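Local coordinates for protein 5-carboxymethyl-2-hydroxymuconate semialdehyde dehydrogenase (PDB 2D4E) that probably catalyses the NAD-dependent oxidation of 5-carboxymethyl-2-hydroxymuconate semialdehyde to the corresponding acid, as a member of the aldehyde dehydrogenase family, at residues Arg20-Arg25 with Glu53-Ala58; Pro26-Ile31 with Val57-Gly62; Phe44-Pro49 with Trp200-Ala205; Ile348-Leu353 with Arg388-Leu393. All coordinates share one frame; numbering follows the deposited sequence.

Contact 1: residues Arg20-Arg25 with Glu53-Ala58; sequences RRLKER and EVLGVA
Lys23 lays its side chain along the backbone of strand 53-59, with CB over the carbonyl oxygen of Leu55 and the ammonium group at the carbonyl of Val54. This is a helix-on-hairpin packing in an aldehyde dehydrogenase fold: the C-terminal end of helix 12-24 rests on the second strand of the antiparallel pair 43-48 and 53-59. The short axes approach to 6.2 Å and are inclined at 54°. CG of Lys23 stands anti to the backbone N (chi1 -178°), which starts the chain toward the strand, and bends at chi3 and chi4 then bring NZ 3.0 Å from Val54 O. The donor reaches that oxygen tilted 34° from the carbonyl plane. Where the backbones draw together, CA of Lys23 lies 4.4 Å from CA of Gly56. Gly56, which has no side chain, lets the backbones close to this distance and places its CA 3.5 Å from Leu22 O in a CA-H...O contact. On the buried side, Leu22 and Leu55 meet loosely through CD1 and CD2, 4.4 Å apart, and both also touch Phe203 of helix 203-214. Met109 and Leu112 of helix 103-114 pack against Leu22 as well. Arg25 has already left helical backbone angles, and its carbonyl, together with that of Leu22, faces one water. This water donates to both oxygens, weakly to Arg25 O, and accepts from the strand, with Val57 N 2.8 Å from the water oxygen.

Contact 2: residues Pro26-Ile31 with Val57-Gly62; sequences PALHFI and VAARGG
A single parallel beta bridge ties the loop after helix 12-24 to the end of strand 53-59, pairing Ala27 with Ala58 at a CA-CA distance of 4.2 Å. Two nearly straight bonds from Ala27 define it: its N donates to Val57 O at 2.7 Å, and its O accepts from Ala59 N at 2.8 Å. The touching parts run only 22° apart, in keeping with the parallel sense. Strand 53-59 thus has strand 43-48 of the hairpin as one neighbour and, in this aldehyde dehydrogenase fold, the Ala27 loop as another. Side chains flank the bridge in matching pairs. Pro26 CB lies beside Val57 CG2 at 3.8 Å, both pointing the same way, while the methyl groups of Ala27 and Ala58 touch. Beyond the bridge, His29 swings its ring across to Ala59, whose CB sits over one face, 3.6 Å from the ring centroid and 27° off the normal. The ring edge at CE1 meets Gly61 N, 3.4 Å away near the ring plane, beside a residue with no side chain. Both ring nitrogens have partners elsewhere: NE2 is bonded to Ser38 OG, which also binds Arg60 O, and ND1 to Gln226 N, fixing the ring's rotation.

Contact 3: residues Phe44-Pro49 with Trp200-Ala205; sequences FPSLDP and WSPFTA. With NA (sodium ion), chain I.
Ser46 OG and Trp200 O share one sodium ion, and this metal site is what bridges strand 43-48 to the turn leading into helix 203-214 of the aldehyde dehydrogenase fold. The ion lies 2.7 Å from Ser46 OG and 2.5 Å from Trp200 O, and Leu47 O and a water add two further oxygens. Asp113 of helix 103-114 completes the shell through OD1 and its backbone O, so the strand, the turn and that helix converge on a single cation. The two ligands Ser46 OG and Trp200 O come within 3.4 Å of each other; the pair is held by the shared ion and is not itself a hydrogen bond. OG sits anti to the backbone N (chi1 179°), which carries it off the strand to the metal. Asp113 also reaches past the metal: its other carboxylate oxygen, OD2, accepts from Phe203 N. Apolar packing supports the same serine. Its CB rests against CE1 and CZ of Phe203, meeting the ring obliquely, while Pro202 brings CD up to OG. Phe44, two residues back along the strand, reaches Pro202 obliquely with the end of its ring, CZ of Phe44 lying 4.3 Å from Pro202 CB.

Contact 4: residues Ile348-Leu353 with Arg388-Leu393; sequences IHPEHL and RGNYLL
The first turn of helix 350-365 faces an irregular loop, and the backbones come nearest at Pro350 and Asn390, whose CA atoms are 5.7 Å apart. Asn390 carries most of the contact. Its CG is anti to its own carbonyl carbon (chi1 -49°), and the amide thereby lies against the helix start, with OD1 3.3 Å from Pro350 CA and ND2 3.6 Å from His349 C. Pro350 N, lacking a hydrogen, gives OD1 no bond although it is as close as CA. His349 is the N-cap: its ND1 accepts from Glu351 N at 3.0 Å, with an N-H...N angle of 166° and the donor 9° out of the ring plane, which implies that ND1 carries no proton. Lower down the helix, Leu353 spreads its two branches, CD2 against Asn390 CA at 3.9 Å and CD1 against Leu392 CB at the same distance. Leu392 also packs on Val356 and Leu357, extending the apolar seam along the helix. Amide and leucines thus meet across the contact by van der Waals packing alone, which implies that the position of the Asn390 amide is set from outside, by the bonds of ND2 to Leu347 O and Asn52 OD1.

Contacts 1 and 2 are partly buried and lie farther from the centre of the chain than contacts 3 and 4, which are buried. Contacts 1 and 2 share strand 53-59, with Val57 and Ala58 common to both, whereas contact 3 uses its hairpin partner, strand 43-48. The chemistry follows position: a lysine and a water serve the outer helix, paired backbone bonds the bridge, a sodium ion the inner turn, and van der Waals packing contact 4. Phe203 of contact 3 packs against Gly56 of contact 1. Contact 4 joins contact 3 through Pro49 O and Asn390 N, 3.1 Å apart, and through the stacked rings of Trp200 and His349, but does not touch contacts 1 or 2.

Contact 1: residues Arg20-Arg25 with Glu53-Ala58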
loop_
_atom_site.group_PDB
_atom_site.type_symbol
_atom_site.label_atom_id
_atom_site.label_comp_id
_atom_site.label_asym_id
_atom_site.label_seq_id
_atom_site.Cartn_x
_atom_site.Cartn_y
_atom_site.Cartn_z
ATOM N N ARG C 20 32.663 38.998 -2.211
ATOM C CA ARG C 20 32.460 40.406 -2.516
ATOM C C ARG C 20 30.989 40.782 -2.709
ATOM O O ARG C 20 30.557 41.842 -2.265
ATOM C CB ARG C 20 33.286 40.780 -3.751
ATOM C CG ARG C 20 33.185 42.232 -4.168
ATOM C CD ARG C 20 34.388 42.649 -5.013
ATOM N NE ARG C 20 34.737 41.662 -6.037
ATOM C CZ ARG C 20 35.856 40.939 -6.030
ATOM N NH1 ARG C 20 36.742 41.089 -5.050
ATOM N NH2 ARG C 20 36.097 40.068 -7.006
ATOM N N ARG C 21 30.212 39.918 -3.358
ATOM C CA ARG C 21 28.800 40.226 -3.563
ATOM C C ARG C 21 28.023 40.208 -2.244
ATOM O O ARG C 21 27.043 40.936 -2.084
ATOM C CB ARG C 21 28.169 39.250 -4.566
ATOM C CG ARG C 21 28.595 39.491 -6.018
ATOM C CD ARG C 21 27.620 38.853 -7.011
ATOM N NE ARG C 21 27.723 37.397 -7.057
ATOM C CZ ARG C 21 28.657 36.735 -7.734
ATOM N NH1 ARG C 21 29.573 37.400 -8.430
ATOM N NH2 ARG C 21 28.679 35.408 -7.711
ATOM N N LEU C 22 28.465 39.384 -1.297
ATOM C CA LEU C 22 27.802 39.298 0.000
ATOM C C LEU C 22 27.958 40.594 0.782
ATOM O O LEU C 22 27.044 41.020 1.489
ATOM C CB LEU C 22 28.373 38.149 0.832
ATOM C CG LEU C 22 28.048 36.719 0.410
ATOM C CD1 LEU C 22 28.592 35.765 1.455
ATOM C CD2 LEU C 22 26.542 36.547 0.263
ATOM N N LYS C 23 29.121 41.217 0.660
ATOM C CA LYS C 23 29.379 42.459 1.373
ATOM C C LYS C 23 28.709 43.637 0.678
ATOM O O LYS C 23 28.347 44.626 1.310
ATOM C CB LYS C 23 30.888 42.687 1.476
ATOM C CG LYS C 23 31.284 43.937 2.242
ATOM C CD LYS C 23 32.754 43.893 2.638
ATOM C CE LYS C 23 32.995 42.883 3.756
ATOM N NZ LYS C 23 32.258 43.259 5.003
ATOM N N GLU C 24 28.534 43.514 -0.629
ATOM C CA GLU C 24 27.923 44.566 -1.425
ATOM C C GLU C 24 26.395 44.560 -1.418
ATOM O O GLU C 24 25.763 45.615 -1.358
ATOM C CB GLU C 24 28.408 44.458 -2.875
ATOM C CG GLU C 24 27.605 45.308 -3.855
ATOM C CD GLU C 24 27.796 44.885 -5.306
ATOM O OE1 GLU C 24 27.578 43.690 -5.614
ATOM O OE2 GLU C 24 28.152 45.751 -6.137
ATOM N N ARG C 25 25.805 43.370 -1.476
ATOM C CA ARG C 25 24.353 43.249 -1.540
ATOM C C ARG C 25 23.632 42.719 -0.303
ATOM O O ARG C 25 23.835 41.575 0.112
ATOM C CB ARG C 25 23.973 42.385 -2.750
ATOM C CG ARG C 25 24.443 42.948 -4.078
ATOM C CD ARG C 25 23.828 44.325 -4.326
ATOM N NE ARG C 25 22.402 44.246 -4.633
ATOM C CZ ARG C 25 21.911 43.800 -5.787
ATOM N NH1 ARG C 25 22.733 43.395 -6.748
ATOM N NH2 ARG C 25 20.597 43.753 -5.978
ATOM N N GLU C 53 34.205 38.262 11.266
ATOM C CA GLU C 53 34.096 39.551 10.589
ATOM C C GLU C 53 32.708 39.537 9.958
ATOM O O GLU C 53 32.159 38.469 9.684
ATOM C CB GLU C 53 35.119 39.671 9.459
ATOM C CG GLU C 53 36.558 39.390 9.828
ATOM C CD GLU C 53 37.265 40.586 10.423
ATOM O OE1 GLU C 53 38.510 40.655 10.292
ATOM O OE2 GLU C 53 36.583 41.448 11.025
ATOM N N VAL C 54 32.146 40.712 9.710
ATOM C CA VAL C 54 30.831 40.786 9.093
ATOM C C VAL C 54 30.927 40.423 7.610
ATOM O O VAL C 54 31.747 40.985 6.876
ATOM C CB VAL C 54 30.228 42.200 9.241
ATOM C CG1 VAL C 54 28.941 42.307 8.441
ATOM C CG2 VAL C 54 29.947 42.491 10.708
ATOM N N LEU C 55 30.102 39.470 7.182
ATOM C CA LEU C 55 30.069 39.025 5.788
ATOM C C LEU C 55 29.158 39.921 4.974
ATOM O O LEU C 55 29.417 40.211 3.802
ATOM C CB LEU C 55 29.533 37.596 5.688
ATOM C CG LEU C 55 30.467 36.399 5.834
ATOM C CD1 LEU C 55 29.634 35.121 5.825
ATOM C CD2 LEU C 55 31.475 36.382 4.690
ATOM N N GLY C 56 28.078 40.345 5.611
ATOM C CA GLY C 56 27.105 41.193 4.959
ATOM C C GLY C 56 25.919 41.360 5.881
ATOM O O GLY C 56 25.995 41.023 7.068
ATOM N N VAL C 57 24.818 41.877 5.347
ATOM C CA VAL C 57 23.631 42.093 6.155
ATOM C C VAL C 57 22.378 41.546 5.483
ATOM O O VAL C 57 22.335 41.377 4.267
ATOM C CB VAL C 57 23.437 43.608 6.447
ATOM C CG1 VAL C 57 24.694 44.174 7.105
ATOM C CG2 VAL C 57 23.138 44.363 5.158
ATOM N N ALA C 58 21.359 41.264 6.288
ATOM C CA ALA C 58 20.098 40.752 5.778
ATOM C C ALA C 58 18.966 41.584 6.367
ATOM O O ALA C 58 19.055 42.036 7.509
ATOM C CB ALA C 58 19.932 39.283 6.169
HETATM O O HOH W 1 25.328 42.400 2.613
#

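Contact 2: residues Pro26-Ile31 with Val57-Gly62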
loop_
_atom_site.group_PDB
_atom_site.type_symbol
_atom_site.label_atom_id
_atom_site.label_comp_id
_atom_site.label_asym_id
_atom_site.label_seq_id
_atom_site.Cartn_x
_atom_site.Cartn_y
_atom_site.Cartn_z
ATOM N N PRO C 26 22.771 43.552 0.302
ATOM C CA PRO C 26 22.027 43.120 1.490
ATOM C C PRO C 26 21.105 41.971 1.083
ATOM O O PRO C 26 20.566 41.971 -0.024
ATOM C CB PRO C 26 21.237 44.369 1.879
ATOM C CG PRO C 26 22.105 45.495 1.374
ATOM C CD PRO C 26 22.546 44.982 0.025
ATOM N N ALA C 27 20.937 40.986 1.959
ATOM C CA ALA C 27 20.061 39.853 1.659
ATOM C C ALA C 27 18.626 40.298 1.944
ATOM O O ALA C 27 18.259 40.522 3.095
ATOM C CB ALA C 27 20.435 38.656 2.530
ATOM N N LEU C 28 17.817 40.424 0.898
ATOM C CA LEU C 28 16.439 40.887 1.063
ATOM C C LEU C 28 15.381 39.793 1.130
ATOM O O LEU C 28 15.640 38.626 0.832
ATOM C CB LEU C 28 16.080 41.847 -0.074
ATOM C CG LEU C 28 16.983 43.073 -0.258
ATOM C CD1 LEU C 28 16.569 43.837 -1.506
ATOM C CD2 LEU C 28 16.891 43.957 0.969
ATOM N N HIS C 29 14.178 40.189 1.531
ATOM C CA HIS C 29 13.055 39.269 1.599
ATOM C C HIS C 29 12.573 39.098 0.168
ATOM O O HIS C 29 12.922 39.883 -0.711
ATOM C CB HIS C 29 11.882 39.865 2.391
ATOM C CG HIS C 29 12.260 40.459 3.710
ATOM N ND1 HIS C 29 12.807 39.717 4.736
ATOM C CD2 HIS C 29 12.138 41.723 4.183
ATOM C CE1 HIS C 29 13.003 40.499 5.784
ATOM N NE2 HIS C 29 12.605 41.720 5.475
ATOM N N PHE C 30 11.787 38.056 -0.064
ATOM C CA PHE C 30 11.196 37.842 -1.371
ATOM C C PHE C 30 9.714 37.684 -1.058
ATOM O O PHE C 30 9.289 36.671 -0.498
ATOM C CB PHE C 30 11.717 36.581 -2.055
ATOM C CG PHE C 30 11.299 36.483 -3.491
ATOM C CD1 PHE C 30 11.943 37.245 -4.465
ATOM C CD2 PHE C 30 10.215 35.690 -3.865
ATOM C CE1 PHE C 30 11.512 37.222 -5.790
ATOM C CE2 PHE C 30 9.774 35.660 -5.192
ATOM C CZ PHE C 30 10.425 36.430 -6.155
ATOM N N ILE C 31 8.939 38.701 -1.406
ATOM C CA ILE C 31 7.513 38.704 -1.125
ATOM C C ILE C 31 6.693 39.040 -2.360
ATOM O O ILE C 31 7.032 39.952 -3.115
ATOM C CB ILE C 31 7.210 39.718 -0.003
ATOM C CG1 ILE C 31 8.011 39.336 1.247
ATOM C CG2 ILE C 31 5.718 39.761 0.285
ATOM C CD1 ILE C 31 7.956 40.348 2.359
ATOM N N VAL C 57 24.818 41.877 5.347
ATOM C CA VAL C 57 23.631 42.093 6.155
ATOM C C VAL C 57 22.378 41.546 5.483
ATOM O O VAL C 57 22.335 41.377 4.267
ATOM C CB VAL C 57 23.437 43.608 6.447
ATOM C CG1 VAL C 57 24.694 44.174 7.105
ATOM C CG2 VAL C 57 23.138 44.363 5.158
ATOM N N ALA C 58 21.359 41.264 6.288
ATOM C CA ALA C 58 20.098 40.752 5.778
ATOM C C ALA C 58 18.966 41.584 6.367
ATOM O O ALA C 58 19.055 42.036 7.509
ATOM C CB ALA C 58 19.932 39.283 6.169
ATOM N N ALA C 59 17.906 41.785 5.585
ATOM C CA ALA C 59 16.753 42.562 6.039
ATOM C C ALA C 59 16.163 41.969 7.320
ATOM O O ALA C 59 15.984 40.753 7.430
ATOM C CB ALA C 59 15.693 42.607 4.946
ATOM N N ARG C 60 15.861 42.830 8.286
ATOM C CA ARG C 60 15.302 42.382 9.552
ATOM C C ARG C 60 13.783 42.393 9.485
ATOM O O ARG C 60 13.144 43.394 9.799
ATOM C CB ARG C 60 15.790 43.285 10.686
ATOM C CG ARG C 60 15.362 42.837 12.072
ATOM C CD ARG C 60 16.086 43.629 13.143
ATOM N NE ARG C 60 15.656 43.255 14.486
ATOM C CZ ARG C 60 16.197 43.732 15.603
ATOM N NH1 ARG C 60 17.194 44.605 15.539
ATOM N NH2 ARG C 60 15.741 43.342 16.784
ATOM N N GLY C 61 13.214 41.263 9.074
ATOM C CA GLY C 61 11.771 41.152 8.940
ATOM C C GLY C 61 10.994 41.034 10.235
ATOM O O GLY C 61 11.472 40.460 11.214
ATOM N N GLY C 62 9.782 41.583 10.227
ATOM C CA GLY C 62 8.925 41.540 11.400
ATOM C C GLY C 62 7.500 41.179 11.023
ATOM O O GLY C 62 7.256 40.665 9.930
#

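Contact 3: residues Phe44-Pro49 with Trp200-Ala205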
loop_
_atom_site.group_PDB
_atom_site.type_symbol
_atom_site.label_atom_id
_atom_site.label_comp_id
_atom_site.label_asym_id
_atom_site.label_seq_id
_atom_site.Cartn_x
_atom_site.Cartn_y
_atom_site.Cartn_z
ATOM N N PHE C 44 20.277 43.265 9.845
ATOM C CA PHE C 44 21.078 42.645 10.888
ATOM C C PHE C 44 22.257 41.971 10.194
ATOM O O PHE C 44 22.134 41.466 9.078
ATOM C CB PHE C 44 20.241 41.645 11.704
ATOM C CG PHE C 44 19.815 40.419 10.938
ATOM C CD1 PHE C 44 20.615 39.278 10.922
ATOM C CD2 PHE C 44 18.604 40.399 10.249
ATOM C CE1 PHE C 44 20.215 38.135 10.235
ATOM C CE2 PHE C 44 18.195 39.260 9.558
ATOM C CZ PHE C 44 19.001 38.125 9.551
ATOM N N PRO C 45 23.426 41.973 10.838
ATOM C CA PRO C 45 24.601 41.353 10.226
ATOM C C PRO C 45 24.738 39.858 10.463
ATOM O O PRO C 45 24.148 39.302 11.392
ATOM C CB PRO C 45 25.744 42.117 10.866
ATOM C CG PRO C 45 25.248 42.246 12.296
ATOM C CD PRO C 45 23.768 42.600 12.130
ATOM N N SER C 46 25.522 39.220 9.599
ATOM C CA SER C 46 25.826 37.804 9.711
ATOM C C SER C 46 27.343 37.706 9.626
ATOM O O SER C 46 27.960 38.245 8.705
ATOM C CB SER C 46 25.200 36.994 8.580
ATOM O OG SER C 46 25.543 35.625 8.737
ATOM N N LEU C 47 27.936 37.014 10.592
ATOM C CA LEU C 47 29.380 36.856 10.667
ATOM C C LEU C 47 29.932 35.666 9.879
ATOM O O LEU C 47 29.212 34.724 9.545
ATOM C CB LEU C 47 29.801 36.692 12.135
ATOM C CG LEU C 47 29.211 37.647 13.179
ATOM C CD1 LEU C 47 29.726 37.273 14.560
ATOM C CD2 LEU C 47 29.585 39.087 12.838
ATOM N N ASP C 48 31.226 35.734 9.595
ATOM C CA ASP C 48 31.952 34.671 8.916
ATOM C C ASP C 48 32.573 33.947 10.109
ATOM O O ASP C 48 33.492 34.459 10.738
ATOM C CB ASP C 48 33.029 35.280 8.008
ATOM C CG ASP C 48 34.001 34.249 7.458
ATOM O OD1 ASP C 48 34.742 34.594 6.511
ATOM O OD2 ASP C 48 34.044 33.108 7.966
ATOM N N PRO C 49 32.066 32.751 10.445
ATOM C CA PRO C 49 32.570 31.971 11.581
ATOM C C PRO C 49 34.070 31.712 11.622
ATOM O O PRO C 49 34.612 31.370 12.672
ATOM C CB PRO C 49 31.749 30.685 11.508
ATOM C CG PRO C 49 31.436 30.559 10.051
ATOM C CD PRO C 49 31.094 31.966 9.662
ATOM N N TRP C 200 21.584 33.201 11.790
ATOM C CA TRP C 200 23.044 33.098 11.784
ATOM C C TRP C 200 23.681 32.723 10.437
ATOM O O TRP C 200 24.909 32.702 10.324
ATOM C CB TRP C 200 23.518 32.117 12.866
ATOM C CG TRP C 200 23.575 32.718 14.233
ATOM C CD1 TRP C 200 23.503 34.046 14.550
ATOM C CD2 TRP C 200 23.778 32.022 15.472
ATOM N NE1 TRP C 200 23.649 34.222 15.905
ATOM C CE2 TRP C 200 23.819 32.997 16.497
ATOM C CE3 TRP C 200 23.929 30.671 15.817
ATOM C CZ2 TRP C 200 24.005 32.663 17.844
ATOM C CZ3 TRP C 200 24.114 30.337 17.164
ATOM C CH2 TRP C 200 24.149 31.333 18.157
ATOM N N SER C 201 22.859 32.437 9.426
ATOM C CA SER C 201 23.350 32.080 8.082
ATOM C C SER C 201 22.219 32.294 7.065
ATOM O O SER C 201 21.788 31.369 6.376
ATOM C CB SER C 201 23.806 30.616 8.057
ATOM O OG SER C 201 22.753 29.746 8.443
ATOM N N PRO C 202 21.757 33.541 6.932
ATOM C CA PRO C 202 20.674 33.976 6.044
ATOM C C PRO C 202 20.912 34.055 4.541
ATOM O O PRO C 202 19.974 33.914 3.757
ATOM C CB PRO C 202 20.330 35.343 6.608
ATOM C CG PRO C 202 21.700 35.888 6.901
ATOM C CD PRO C 202 22.428 34.707 7.541
ATOM N N PHE C 203 22.156 34.281 4.139
ATOM C CA PHE C 203 22.491 34.460 2.726
ATOM C C PHE C 203 22.015 33.430 1.709
ATOM O O PHE C 203 21.418 33.793 0.695
ATOM C CB PHE C 203 24.001 34.659 2.597
ATOM C CG PHE C 203 24.510 35.818 3.391
ATOM C CD1 PHE C 203 25.647 35.695 4.179
ATOM C CD2 PHE C 203 23.812 37.022 3.402
ATOM C CE1 PHE C 203 26.078 36.756 4.974
ATOM C CE2 PHE C 203 24.235 38.083 4.193
ATOM C CZ PHE C 203 25.370 37.948 4.980
ATOM N N THR C 204 22.284 32.156 1.964
ATOM C CA THR C 204 21.886 31.102 1.044
ATOM C C THR C 204 20.389 31.115 0.693
ATOM O O THR C 204 20.012 30.793 -0.432
ATOM C CB THR C 204 22.257 29.721 1.621
ATOM O OG1 THR C 204 23.671 29.674 1.863
ATOM C CG2 THR C 204 21.871 28.614 0.651
ATOM N N ALA C 205 19.542 31.484 1.649
ATOM C CA ALA C 205 18.102 31.519 1.411
ATOM C C ALA C 205 17.725 32.602 0.395
ATOM O O ALA C 205 16.900 32.373 -0.487
ATOM C CB ALA C 205 17.356 31.741 2.731
HETATM NA NA NA I . 27.066 33.484 9.332
HETATM O O HOH W 2 27.242 33.297 11.783
#

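Contact 4: residues Ile348-Leu353 with Arg388-Leu393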
loop_
_atom_site.group_PDB
_atom_site.type_symbol
_atom_site.label_atom_id
_atom_site.label_comp_id
_atom_site.label_asym_id
_atom_site.label_seq_id
_atom_site.Cartn_x
_atom_site.Cartn_y
_atom_site.Cartn_z
ATOM N N ILE C 348 29.557 27.867 14.274
ATOM C CA ILE C 348 28.753 28.937 13.705
ATOM C C ILE C 348 28.875 30.360 14.244
ATOM O O ILE C 348 28.926 31.317 13.468
ATOM C CB ILE C 348 27.255 28.544 13.746
ATOM C CG1 ILE C 348 26.421 29.555 12.954
ATOM C CG2 ILE C 348 26.780 28.450 15.187
ATOM C CD1 ILE C 348 26.765 29.591 11.467
ATOM N N HIS C 349 28.936 30.510 15.560
ATOM C CA HIS C 349 28.957 31.841 16.147
ATOM C C HIS C 349 29.667 31.800 17.496
ATOM O O HIS C 349 29.671 30.765 18.163
ATOM C CB HIS C 349 27.489 32.278 16.306
ATOM C CG HIS C 349 27.298 33.720 16.651
ATOM N ND1 HIS C 349 27.478 34.214 17.926
ATOM C CD2 HIS C 349 26.897 34.769 15.892
ATOM C CE1 HIS C 349 27.193 35.505 17.937
ATOM N NE2 HIS C 349 26.839 35.866 16.716
ATOM N N PRO C 350 30.297 32.915 17.906
ATOM C CA PRO C 350 30.983 32.909 19.203
ATOM C C PRO C 350 30.051 32.549 20.355
ATOM O O PRO C 350 30.470 31.938 21.332
ATOM C CB PRO C 350 31.552 34.334 19.315
ATOM C CG PRO C 350 30.737 35.142 18.339
ATOM C CD PRO C 350 30.540 34.181 17.193
ATOM N N GLU C 351 28.782 32.921 20.240
ATOM C CA GLU C 351 27.822 32.597 21.284
ATOM C C GLU C 351 27.631 31.087 21.354
ATOM O O GLU C 351 27.429 30.528 22.430
ATOM C CB GLU C 351 26.476 33.279 21.016
ATOM C CG GLU C 351 26.450 34.750 21.397
ATOM C CD GLU C 351 25.174 35.451 20.955
ATOM O OE1 GLU C 351 24.106 34.799 20.951
ATOM O OE2 GLU C 351 25.238 36.656 20.624
ATOM N N HIS C 352 27.699 30.425 20.203
ATOM C CA HIS C 352 27.532 28.983 20.179
ATOM C C HIS C 352 28.782 28.303 20.741
ATOM O O HIS C 352 28.695 27.240 21.362
ATOM C CB HIS C 352 27.255 28.495 18.757
ATOM C CG HIS C 352 26.894 27.043 18.692
ATOM N ND1 HIS C 352 25.840 26.509 19.401
ATOM C CD2 HIS C 352 27.475 26.006 18.045
ATOM C CE1 HIS C 352 25.788 25.206 19.198
ATOM N NE2 HIS C 352 26.771 24.875 18.379
ATOM N N LEU C 353 29.942 28.918 20.524
ATOM C CA LEU C 353 31.191 28.366 21.045
ATOM C C LEU C 353 31.157 28.478 22.569
ATOM O O LEU C 353 31.578 27.562 23.278
ATOM C CB LEU C 353 32.403 29.127 20.491
ATOM C CG LEU C 353 33.769 28.628 20.992
ATOM C CD1 LEU C 353 33.962 27.162 20.599
ATOM C CD2 LEU C 353 34.882 29.488 20.414
ATOM N N ARG C 388 40.904 34.117 15.947
ATOM C CA ARG C 388 39.866 35.016 15.442
ATOM C C ARG C 388 38.571 34.300 15.069
ATOM O O ARG C 388 37.522 34.931 14.946
ATOM C CB ARG C 388 40.374 35.800 14.228
ATOM C CG ARG C 388 41.658 36.577 14.472
ATOM C CD ARG C 388 41.581 37.410 15.740
ATOM N NE ARG C 388 40.525 38.416 15.693
ATOM C CZ ARG C 388 40.219 39.219 16.707
ATOM N NH1 ARG C 388 40.889 39.133 17.849
ATOM N NH2 ARG C 388 39.243 40.108 16.582
ATOM N N GLY C 389 38.647 32.984 14.889
ATOM C CA GLY C 389 37.464 32.217 14.531
ATOM C C GLY C 389 36.899 31.451 15.712
ATOM O O GLY C 389 37.463 31.482 16.803
ATOM N N ASN C 390 35.786 30.758 15.502
ATOM C CA ASN C 390 35.157 29.989 16.573
ATOM C C ASN C 390 35.563 28.514 16.515
ATOM O O ASN C 390 34.710 27.631 16.462
ATOM C CB ASN C 390 33.644 30.114 16.453
ATOM C CG ASN C 390 33.200 31.547 16.290
ATOM O OD1 ASN C 390 33.495 32.391 17.129
ATOM N ND2 ASN C 390 32.487 31.831 15.203
ATOM N N TYR C 391 36.868 28.255 16.542
ATOM C CA TYR C 391 37.378 26.892 16.462
ATOM C C TYR C 391 37.481 26.147 17.787
ATOM O O TYR C 391 38.073 26.635 18.755
ATOM C CB TYR C 391 38.751 26.878 15.784
ATOM C CG TYR C 391 38.757 27.387 14.356
ATOM C CD1 TYR C 391 38.899 28.752 14.072
ATOM C CD2 TYR C 391 38.628 26.504 13.287
ATOM C CE1 TYR C 391 38.914 29.219 12.752
ATOM C CE2 TYR C 391 38.643 26.959 11.970
ATOM C CZ TYR C 391 38.785 28.312 11.706
ATOM O OH TYR C 391 38.781 28.746 10.396
ATOM N N LEU C 392 36.905 24.951 17.815
ATOM C CA LEU C 392 36.948 24.113 19.002
ATOM C C LEU C 392 37.659 22.822 18.627
ATOM O O LEU C 392 37.431 22.268 17.551
ATOM C CB LEU C 392 35.539 23.778 19.500
ATOM C CG LEU C 392 35.549 22.923 20.777
ATOM C CD1 LEU C 392 35.988 23.786 21.963
ATOM C CD2 LEU C 392 34.174 22.332 21.032
ATOM N N LEU C 393 38.532 22.353 19.507
ATOM C CA LEU C 393 39.248 21.114 19.255
ATOM C C LEU C 393 38.297 19.929 19.414
ATOM O O LEU C 393 37.434 19.926 20.299
ATOM C CB LEU C 393 40.411 20.961 20.235
ATOM C CG LEU C 393 41.610 21.901 20.143
ATOM C CD1 LEU C 393 42.476 21.715 21.383
ATOM C CD2 LEU C 393 42.409 21.604 18.878
#